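Local structure of NtrC family transcriptional regulator (Clostridium acetobutylicum ATCC 824, 2Q5C) at residues A98-K103 against K121-S126; K144-G149 against Q159-E164; I74-T79 against E171-A176; D82-V87 against E113-V118. The protein probably acts, as a whole protein, as an NtrC-type transcriptional activator that binds DNA and ATP, this chain being its N-terminal propionate-catabolism-activator region. One frame throughout, in Å; residues are numbered along the deposited sequence. Where two conformers were deposited one is given.

Interaction 1: A98-K103 against K121-S126; sequences ALIAYK and KEFLFS
K103 N donates to F125 O at 2.7 Å, and the same oxygen also takes a longer CA-H...O contact from Y102. Four more backbone bonds run back from this end, L99 N to K121 O, F123 N to L99 O, A101 N to F123 O and F125 N to A101 O. They hold strands 98-102 and 121-125 in parallel register, one residue against one, with the short axes 24° apart. The two strands flank helix 109-116 in the sequence as a beta-alpha-beta unit of a four-stranded parallel alpha/beta sheet, of strand order 2-1-3-4, in which 121-125 forms an outer edge.

One side of the pair carries A98, I100, Y102, F123 and F125. F125 CG stands between its backbone N and carbonyl carbon (chi1 76°), a torsion that brings the ring over the neighbouring strand. Its CD2 meets I100 CG2 at 3.7 Å, while Y102 presents its edge to one face, CD1 reaching F125 CE1 at 3.7 Å. This T-shaped pair has its planes at 60°. Nearer the strand starts, F123 CE2 lies 3.5 Å from A98 CB, and I100 and F123 are in turn covered by L134 of helix 131-140. On the reverse side, A101 CB touches L124 CD2 at 3.8 Å. K103 lays its CG over the centre of the Y102 ring, and its NZ and the Y102 hydroxyl converge on D63, by a salt bridge and a hydrogen bond respectively, joining the strand end to helix 59-66.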
# COMPACT_ATOMS: atom_id res chain seq x y z
N ALA A 98 -0.61 16.20 7.12
CA ALA A 98 0.21 15.17 7.77
C ALA A 98 0.49 14.10 6.73
O ALA A 98 -0.44 13.61 6.10
CB ALA A 98 -0.52 14.54 8.95
N LEU A 99 1.76 13.76 6.57
CA LEU A 99 2.13 12.65 5.69
C LEU A 99 2.55 11.52 6.59
O LEU A 99 3.52 11.66 7.36
CB LEU A 99 3.28 13.10 4.80
CG LEU A 99 3.85 12.05 3.83
CD1 LEU A 99 2.79 11.62 2.84
CD2 LEU A 99 5.01 12.71 3.13
N ILE A 100 1.85 10.39 6.50
CA ILE A 100 2.09 9.29 7.41
C ILE A 100 2.70 8.13 6.63
O ILE A 100 2.10 7.65 5.65
CB ILE A 100 0.82 8.85 8.18
CG1 ILE A 100 0.31 10.04 9.03
CG2 ILE A 100 1.09 7.60 9.05
CD1 ILE A 100 -0.92 9.78 9.85
N ALA A 101 3.89 7.72 7.03
CA ALA A 101 4.56 6.63 6.31
C ALA A 101 4.88 5.48 7.24
O ALA A 101 5.07 5.66 8.44
CB ALA A 101 5.82 7.12 5.67
N TYR A 102 4.96 4.28 6.67
CA TYR A 102 5.36 3.08 7.39
C TYR A 102 6.88 2.99 7.48
O TYR A 102 7.55 2.91 6.45
CB TYR A 102 4.86 1.84 6.65
CG TYR A 102 5.09 0.52 7.37
CD1 TYR A 102 4.52 0.30 8.61
CD2 TYR A 102 5.84 -0.51 6.78
CE1 TYR A 102 4.68 -0.90 9.28
CE2 TYR A 102 6.02 -1.73 7.47
CZ TYR A 102 5.42 -1.90 8.71
OH TYR A 102 5.51 -3.08 9.45
N LYS A 103 7.38 3.01 8.71
CA LYS A 103 8.82 2.85 9.05
C LYS A 103 9.76 3.95 8.58
O LYS A 103 10.52 4.50 9.39
CB LYS A 103 9.34 1.43 8.71
CG LYS A 103 8.67 0.36 9.53
CD LYS A 103 9.24 -1.04 9.34
CE LYS A 103 8.54 -2.03 10.26
NZ LYS A 103 8.99 -3.46 10.10
N LYS A 121 3.83 17.89 7.97
CA LYS A 121 4.38 17.26 9.17
C LYS A 121 4.39 15.76 8.90
O LYS A 121 3.37 15.18 8.57
CB LYS A 121 3.57 17.58 10.41
CG LYS A 121 4.24 17.10 11.70
CD LYS A 121 3.82 17.96 12.91
CE LYS A 121 4.61 17.62 14.18
NZ LYS A 121 6.09 17.62 14.00
N GLU A 122 5.57 15.16 9.03
CA GLU A 122 5.73 13.74 8.76
C GLU A 122 5.60 12.94 10.05
O GLU A 122 6.16 13.33 11.10
CB GLU A 122 7.09 13.53 8.11
CG GLU A 122 7.42 12.07 7.81
CD GLU A 122 8.82 11.92 7.29
OE1 GLU A 122 9.08 12.32 6.13
OE2 GLU A 122 9.69 11.43 8.04
N PHE A 123 4.86 11.84 9.98
CA PHE A 123 4.70 10.92 11.10
C PHE A 123 5.04 9.54 10.60
O PHE A 123 4.63 9.17 9.50
CB PHE A 123 3.25 10.91 11.61
CG PHE A 123 2.73 12.27 12.06
CD1 PHE A 123 2.62 12.56 13.42
CD2 PHE A 123 2.31 13.22 11.14
CE1 PHE A 123 2.10 13.80 13.84
CE2 PHE A 123 1.80 14.46 11.56
CZ PHE A 123 1.70 14.75 12.91
N LEU A 124 5.78 8.78 11.38
CA LEU A 124 6.14 7.39 11.03
C LEU A 124 5.44 6.40 11.95
O LEU A 124 5.26 6.68 13.14
CB LEU A 124 7.65 7.19 11.06
CG LEU A 124 8.50 8.06 10.13
CD1 LEU A 124 9.98 7.77 10.30
CD2 LEU A 124 8.09 7.88 8.65
N PHE A 125 5.03 5.25 11.43
CA PHE A 125 4.44 4.19 12.25
C PHE A 125 5.11 2.87 11.87
O PHE A 125 5.60 2.73 10.75
CB PHE A 125 2.91 4.12 12.18
CG PHE A 125 2.35 3.51 10.91
CD1 PHE A 125 1.79 2.23 10.90
CD2 PHE A 125 2.35 4.23 9.72
CE1 PHE A 125 1.25 1.68 9.73
CE2 PHE A 125 1.82 3.67 8.52
CZ PHE A 125 1.28 2.40 8.54
N SER A 126 5.17 1.95 12.82
CA SER A 126 5.84 0.67 12.61
C SER A 126 4.94 -0.53 12.81
O SER A 126 5.38 -1.67 12.56
CB SER A 126 7.07 0.54 13.51
OG SER A 126 8.11 1.36 13.02

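Interaction 2: K144-G149 against Q159-E164; sequences KIVVSG and QGLYGE
L161, leading into the second strand of a beta-alpha-beta unit, lies against K144 and V146 at the first; in this unit strand 145-148 passes through helix 150-158 to the parallel edge strand 162-165. Its CB sits 3.5 Å from K144 O. With CG anti to the carbonyl carbon (chi1 -52°), the branch is carried along the neighbouring strand: CD1 reaches V146 CG2 at 3.9 Å, and CD2 rests 4.0 Å from K144 CA. V138 of helix 131-140 touches both L161 and V146, extending this apolar patch. Just before L161, G160 takes a positive phi as the C-prime residue of a Schellman motif, which ends the helix and turns the chain into the strand.

Backbone bonds zip the strands together. K144 O accepts from Y162 N at 2.8 Å, Y162 O from V146 N, and V146 O from E164 N; the last bond, S148 N to E164 O, is the longest at 3.3 Å. The opposite side of the sheet bears I145, V147, Y162 and E164. E164 bends at chi2 (79°), its carboxylate pairing with R92 in a salt bridge. The Y162 ring stacks with F93, and its CD2 grazes I145 CG1 at 4.2 Å.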
# COMPACT_ATOMS: atom_id res chain seq x y z
N LYS A 144 -5.68 18.90 9.69
CA LYS A 144 -6.98 18.40 9.29
C LYS A 144 -6.96 17.47 8.07
O LYS A 144 -8.00 16.97 7.67
CB LYS A 144 -7.92 19.58 9.00
CG LYS A 144 -7.99 20.56 10.19
CD LYS A 144 -9.08 21.57 10.03
CE LYS A 144 -9.17 22.46 11.27
NZ LYS A 144 -7.82 23.03 11.62
N ILE A 145 -5.76 17.25 7.52
CA ILE A 145 -5.62 16.52 6.25
C ILE A 145 -4.50 15.50 6.44
O ILE A 145 -3.42 15.84 6.85
CB ILE A 145 -5.23 17.47 5.12
CG1 ILE A 145 -6.20 18.66 5.00
CG2 ILE A 145 -5.19 16.71 3.77
CD1 ILE A 145 -5.65 19.82 4.23
N VAL A 146 -4.81 14.24 6.10
CA VAL A 146 -3.84 13.15 6.23
C VAL A 146 -3.62 12.48 4.86
O VAL A 146 -4.60 12.12 4.19
CB VAL A 146 -4.35 12.09 7.20
CG1 VAL A 146 -3.45 10.84 7.19
CG2 VAL A 146 -4.42 12.65 8.60
N VAL A 147 -2.35 12.32 4.47
CA VAL A 147 -1.96 11.64 3.20
C VAL A 147 -1.21 10.39 3.64
O VAL A 147 -0.20 10.48 4.33
CB VAL A 147 -1.04 12.53 2.39
CG1 VAL A 147 -0.58 11.82 1.10
CG2 VAL A 147 -1.75 13.80 2.03
N SER A 148 -1.73 9.22 3.26
CA SER A 148 -1.11 7.98 3.69
C SER A 148 -1.72 6.83 2.92
O SER A 148 -2.49 7.02 1.97
CB SER A 148 -1.35 7.76 5.20
OG SER A 148 -0.49 6.75 5.76
N GLY A 149 -1.39 5.62 3.35
CA GLY A 149 -2.09 4.44 2.83
C GLY A 149 -3.53 4.33 3.32
O GLY A 149 -3.96 5.03 4.26
N GLN A 159 -11.92 9.68 12.39
CA GLN A 159 -11.70 10.69 13.43
C GLN A 159 -12.02 12.12 12.93
O GLN A 159 -11.67 13.10 13.59
CB GLN A 159 -10.29 10.56 14.05
CG GLN A 159 -10.01 9.20 14.79
CD GLN A 159 -8.77 9.19 15.74
OE1 GLN A 159 -8.46 10.18 16.43
NE2 GLN A 159 -8.07 8.03 15.80
N GLY A 160 -12.69 12.22 11.79
CA GLY A 160 -13.22 13.49 11.27
C GLY A 160 -12.25 14.36 10.50
O GLY A 160 -12.48 15.56 10.32
N LEU A 161 -11.18 13.74 10.01
CA LEU A 161 -10.21 14.47 9.19
C LEU A 161 -10.44 14.19 7.71
O LEU A 161 -11.21 13.31 7.35
CB LEU A 161 -8.78 14.08 9.57
CG LEU A 161 -8.44 14.18 11.06
CD1 LEU A 161 -7.03 13.73 11.27
CD2 LEU A 161 -8.69 15.61 11.60
N TYR A 162 -9.79 14.96 6.85
CA TYR A 162 -9.77 14.62 5.42
C TYR A 162 -8.63 13.62 5.20
O TYR A 162 -7.58 13.74 5.80
CB TYR A 162 -9.50 15.84 4.58
CG TYR A 162 -10.59 16.89 4.58
CD1 TYR A 162 -11.83 16.63 4.04
CD2 TYR A 162 -10.33 18.15 5.09
CE1 TYR A 162 -12.81 17.60 4.01
CE2 TYR A 162 -11.31 19.13 5.07
CZ TYR A 162 -12.54 18.83 4.54
OH TYR A 162 -13.54 19.78 4.48
N GLY A 163 -8.88 12.67 4.31
CA GLY A 163 -7.90 11.60 4.00
C GLY A 163 -7.69 11.52 2.51
O GLY A 163 -8.65 11.51 1.73
N GLU A 164 -6.44 11.48 2.10
CA GLU A 164 -6.13 11.31 0.70
C GLU A 164 -5.15 10.14 0.59
O GLU A 164 -4.02 10.19 1.11
CB GLU A 164 -5.48 12.56 0.15
CG GLU A 164 -5.14 12.43 -1.34
CD GLU A 164 -6.34 12.63 -2.25
OE1 GLU A 164 -7.29 13.37 -1.88
OE2 GLU A 164 -6.36 12.04 -3.36

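Interaction 3: I74-T79 against E171-A176; sequences ISIKVT and ESLRRA. With SO4 (sulfate ion), chain G.
Helix 170-187 packs on edge strand 73-76 of the parallel sheet that also holds strands 54-58, 6-11 and 30-35, with A176 meeting both I74 and I76. The short axes run nearly antiparallel, 168° apart and 8.3 Å from each other at closest. A176 CB touches I76 CG1 at 3.7 Å and I74 CG2 at 3.9 Å. I76 spreads its branches over one turn of the helix: CG2, anti to the backbone N, faces S172 CB at 3.8 Å, while CD1 meets L173 CD1 at 4.0 Å. No hydrogen bond joins the two segments, and the contact is essentially apolar. L173 continues into L16, L19 and L23 of helix 14-27, and A176 and I76 both reach I56 of the next strand.

R174 points to another side of the helix. There NH1 donates to O2 of a sulfate, probably from the crystallisation liquor, at 2.9 Å with the oxygen in the guanidinium plane. E26 and E170 form salt bridges with the same arginine, and K27 also binds the sulfate. A helix laid antiparallel to an edge strand of a parallel sheet in this way is the layered packing of a three-layer alpha/beta/alpha domain.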
# COMPACT_ATOMS: atom_id res chain seq x y z
N ILE A 74 5.75 -10.71 -2.61
CA ILE A 74 6.32 -9.60 -3.39
C ILE A 74 5.65 -8.32 -2.94
O ILE A 74 4.42 -8.29 -2.76
CB ILE A 74 6.12 -9.82 -4.91
CG1 ILE A 74 6.95 -11.00 -5.41
CG2 ILE A 74 6.43 -8.57 -5.71
CD1 ILE A 74 6.34 -12.38 -5.07
N SER A 75 6.45 -7.28 -2.75
CA SER A 75 5.96 -5.99 -2.32
C SER A 75 5.92 -5.02 -3.49
O SER A 75 6.93 -4.84 -4.16
CB SER A 75 6.89 -5.43 -1.26
OG SER A 75 6.27 -4.29 -0.73
N ILE A 76 4.76 -4.42 -3.74
CA ILE A 76 4.67 -3.25 -4.64
C ILE A 76 5.21 -2.07 -3.82
O ILE A 76 4.73 -1.80 -2.72
CB ILE A 76 3.22 -2.95 -5.07
CG1 ILE A 76 2.58 -4.14 -5.81
CG2 ILE A 76 3.19 -1.67 -5.93
CD1 ILE A 76 1.02 -4.08 -5.81
N LYS A 77 6.25 -1.41 -4.34
CA LYS A 77 6.81 -0.28 -3.59
C LYS A 77 5.95 0.96 -3.80
O LYS A 77 5.53 1.21 -4.93
CB LYS A 77 8.25 0.00 -4.02
CG LYS A 77 9.17 -1.22 -4.00
CD LYS A 77 9.27 -1.86 -2.61
CE LYS A 77 10.07 -3.17 -2.67
NZ LYS A 77 10.24 -3.79 -1.32
N VAL A 78 5.69 1.67 -2.71
CA VAL A 78 5.09 3.01 -2.78
C VAL A 78 6.19 3.95 -3.32
O VAL A 78 7.30 3.97 -2.78
CB VAL A 78 4.59 3.51 -1.42
CG1 VAL A 78 3.85 4.83 -1.61
CG2 VAL A 78 3.68 2.47 -0.74
N THR A 79 5.90 4.67 -4.41
CA THR A 79 6.92 5.49 -5.06
C THR A 79 6.83 6.96 -4.68
O THR A 79 5.84 7.43 -4.12
CB THR A 79 6.90 5.41 -6.57
OG1 THR A 79 5.74 6.09 -7.06
CG2 THR A 79 6.85 3.96 -7.03
N GLU A 171 2.21 0.52 -13.88
CA GLU A 171 3.59 0.12 -14.06
C GLU A 171 4.12 -0.60 -12.82
O GLU A 171 4.81 -1.61 -12.93
CB GLU A 171 4.44 1.32 -14.45
CG GLU A 171 5.88 0.98 -14.77
CD GLU A 171 6.08 0.06 -15.99
OE1 GLU A 171 5.17 -0.06 -16.86
OE2 GLU A 171 7.19 -0.53 -16.07
N SER A 172 3.78 -0.10 -11.64
CA SER A 172 4.19 -0.72 -10.38
C SER A 172 3.65 -2.16 -10.27
O SER A 172 4.35 -3.11 -9.84
CB SER A 172 3.70 0.13 -9.20
OG SER A 172 4.44 1.35 -9.11
N LEU A 173 2.41 -2.36 -10.68
CA LEU A 173 1.82 -3.69 -10.60
C LEU A 173 2.44 -4.62 -11.64
O LEU A 173 2.72 -5.78 -11.31
CB LEU A 173 0.29 -3.62 -10.76
CG LEU A 173 -0.45 -4.96 -10.63
CD1 LEU A 173 -0.11 -5.66 -9.30
CD2 LEU A 173 -1.95 -4.73 -10.75
N ARG A 174 2.69 -4.13 -12.85
CA ARG A 174 3.42 -4.97 -13.85
C ARG A 174 4.78 -5.39 -13.36
O ARG A 174 5.17 -6.57 -13.55
CB ARG A 174 3.54 -4.22 -15.18
CG ARG A 174 2.22 -4.08 -15.92
CD ARG A 174 2.46 -3.33 -17.24
NE ARG A 174 1.23 -3.31 -18.01
CZ ARG A 174 0.87 -4.28 -18.86
NH1 ARG A 174 1.65 -5.35 -19.04
NH2 ARG A 174 -0.28 -4.18 -19.51
N ARG A 175 5.51 -4.47 -12.72
CA ARG A 175 6.84 -4.81 -12.19
C ARG A 175 6.74 -5.87 -11.11
O ARG A 175 7.59 -6.77 -11.04
CB ARG A 175 7.56 -3.57 -11.65
CG ARG A 175 7.92 -2.54 -12.72
CD ARG A 175 8.88 -1.50 -12.15
NE ARG A 175 8.22 -0.51 -11.30
CZ ARG A 175 7.90 0.72 -11.69
NH1 ARG A 175 8.18 1.13 -12.93
NH2 ARG A 175 7.30 1.56 -10.85
N ALA A 176 5.73 -5.77 -10.25
CA ALA A 176 5.58 -6.76 -9.18
C ALA A 176 5.24 -8.13 -9.74
O ALA A 176 5.71 -9.16 -9.23
CB ALA A 176 4.51 -6.29 -8.16
S SO4 G . 5.32 -5.58 -18.78
O1 SO4 G . 6.26 -4.86 -17.92
O2 SO4 G . 4.22 -6.15 -18.01
O3 SO4 G . 4.81 -4.65 -19.78
O4 SO4 G . 6.02 -6.69 -19.45

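Interaction 4: D82-V87 against E113-V118; sequences DTMRAV and EAMLGV
L116 sets its CD1 methyl against V87 CG1 at 3.7 Å. In the M84 conformer described here, one of two, the same methyl also meets M84 CE at 3.7 Å, and M84 CE approaches M115 CB at 4.1 Å; these two contacts are less certain for that reason. This conformer gets there by folding twice, at chi2 (-57°) and chi3 (-79°), which turns the end of M84 toward the other helix. V87 CG1, anti to the backbone N, is shared: besides L116 it meets V118 CG2 at 3.9 Å. All of these meetings are between apolar groups, and no hydrogen bond crosses the contact.

What brings L116 and V118 to the same valine is the end of helix 109-116. G117 leaves helical geometry with positive phi, and its N and that of V118 both make weak bonds back to E113 O, so the chain turns after L116 and brings V118 back to V87. E113 steadies this turn further with its side chain, one carboxylate oxygen accepting from I120 N and the other forming a salt bridge with K109. L116 O receives K91 NZ from just beyond helix 80-90. The start of that helix is fixed by a capping box: the T79 side chain caps its first turn and D82 OD2 accepts from T79 N.

I112, one turn before L116, extends the packing on M84 and V87. Beneath the two helices runs strand 96-102, where L97 lies against V87 and L99 against T83.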
# COMPACT_ATOMS: atom_id res chain seq x y z
N ASP A 82 4.04 8.50 -6.70
CA ASP A 82 2.75 8.14 -6.09
C ASP A 82 2.46 9.10 -4.94
O ASP A 82 1.32 9.59 -4.77
CB ASP A 82 2.78 6.73 -5.47
CG ASP A 82 2.88 5.58 -6.48
OD1 ASP A 82 2.34 5.71 -7.59
OD2 ASP A 82 3.46 4.54 -6.05
N THR A 83 3.48 9.37 -4.12
CA THR A 83 3.30 10.29 -2.97
C THR A 83 3.01 11.72 -3.45
O THR A 83 2.11 12.37 -2.92
CB THR A 83 4.55 10.24 -2.10
OG1 THR A 83 4.70 8.90 -1.60
CG2 THR A 83 4.35 11.15 -0.87
N MET A 84 3.75 12.20 -4.43
CA MET A 84 3.51 13.54 -4.93
C MET A 84 2.12 13.66 -5.48
O MET A 84 1.45 14.65 -5.18
CB MET A 84 4.55 13.91 -5.98
CG MET A 84 5.97 13.89 -5.46
SD MET A 84 6.24 14.97 -4.02
CE MET A 84 6.37 16.59 -4.82
N ARG A 85 1.66 12.68 -6.26
CA ARG A 85 0.27 12.73 -6.79
C ARG A 85 -0.74 12.91 -5.65
O ARG A 85 -1.68 13.71 -5.76
CB ARG A 85 -0.09 11.43 -7.50
CG ARG A 85 0.48 11.22 -8.89
CD ARG A 85 0.17 9.80 -9.33
NE ARG A 85 0.21 9.66 -10.78
CZ ARG A 85 0.23 8.50 -11.43
NH1 ARG A 85 0.22 7.37 -10.77
NH2 ARG A 85 0.28 8.48 -12.77
N ALA A 86 -0.53 12.19 -4.55
CA ALA A 86 -1.47 12.28 -3.44
C ALA A 86 -1.40 13.64 -2.77
O ALA A 86 -2.46 14.20 -2.44
CB ALA A 86 -1.24 11.16 -2.44
N VAL A 87 -0.21 14.17 -2.55
CA VAL A 87 -0.09 15.49 -1.92
C VAL A 87 -0.72 16.54 -2.82
O VAL A 87 -1.45 17.45 -2.36
CB VAL A 87 1.36 15.80 -1.63
CG1 VAL A 87 1.50 17.29 -1.18
CG2 VAL A 87 1.90 14.84 -0.57
N GLU A 113 7.45 19.88 0.18
CA GLU A 113 7.01 21.23 0.60
C GLU A 113 7.48 22.28 -0.39
O GLU A 113 6.71 23.14 -0.82
CB GLU A 113 7.57 21.56 1.97
CG GLU A 113 6.88 20.80 3.11
CD GLU A 113 7.47 21.12 4.45
OE1 GLU A 113 8.72 21.04 4.62
OE2 GLU A 113 6.70 21.44 5.38
N ALA A 114 8.75 22.20 -0.76
CA ALA A 114 9.33 23.12 -1.72
C ALA A 114 8.67 23.03 -3.09
O ALA A 114 8.41 24.05 -3.72
CB ALA A 114 10.82 22.87 -1.81
N MET A 115 8.43 21.80 -3.56
CA MET A 115 7.96 21.55 -4.94
C MET A 115 6.45 21.77 -5.15
O MET A 115 6.00 22.09 -6.26
CB MET A 115 8.36 20.12 -5.40
CG MET A 115 9.89 19.75 -5.41
SD MET A 115 10.30 18.08 -6.07
CE MET A 115 9.81 18.50 -7.72
N LEU A 116 5.67 21.60 -4.08
CA LEU A 116 4.21 21.72 -4.17
C LEU A 116 3.61 22.85 -3.33
O LEU A 116 2.38 23.07 -3.35
CB LEU A 116 3.53 20.36 -3.87
CG LEU A 116 3.67 19.28 -4.95
CD1 LEU A 116 2.93 18.03 -4.49
CD2 LEU A 116 3.12 19.75 -6.29
N GLY A 117 4.44 23.58 -2.60
CA GLY A 117 3.99 24.76 -1.87
C GLY A 117 3.03 24.41 -0.75
O GLY A 117 1.99 25.07 -0.57
N VAL A 118 3.37 23.37 -0.01
CA VAL A 118 2.60 22.91 1.14
C VAL A 118 3.44 22.86 2.40
O VAL A 118 4.67 22.99 2.35
CB VAL A 118 1.99 21.50 0.88
CG1 VAL A 118 0.95 21.57 -0.20
CG2 VAL A 118 3.07 20.49 0.51

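How the interactions relate
From the N terminus, residues 74-79 open the longest loop, which interaction 3 closes only when 171-176 returns to the first sheet. The other three contacts are nested inside it and belong to the second sheet and its helices. Segment 82-87 comes next, then 98-103; because 113-118 closes interaction 4 before 121-126 closes interaction 1, these two cross. Interaction 2 follows in series, with 144-149 and 159-164. Strands 96-102 and 145-148 are neighbours, so interactions 1 and 2 share a sheet: A98 O meets V147 N and I100 O meets S148 OG. Helix 80-90 joins interactions 4 and 2 where A86 touches V147.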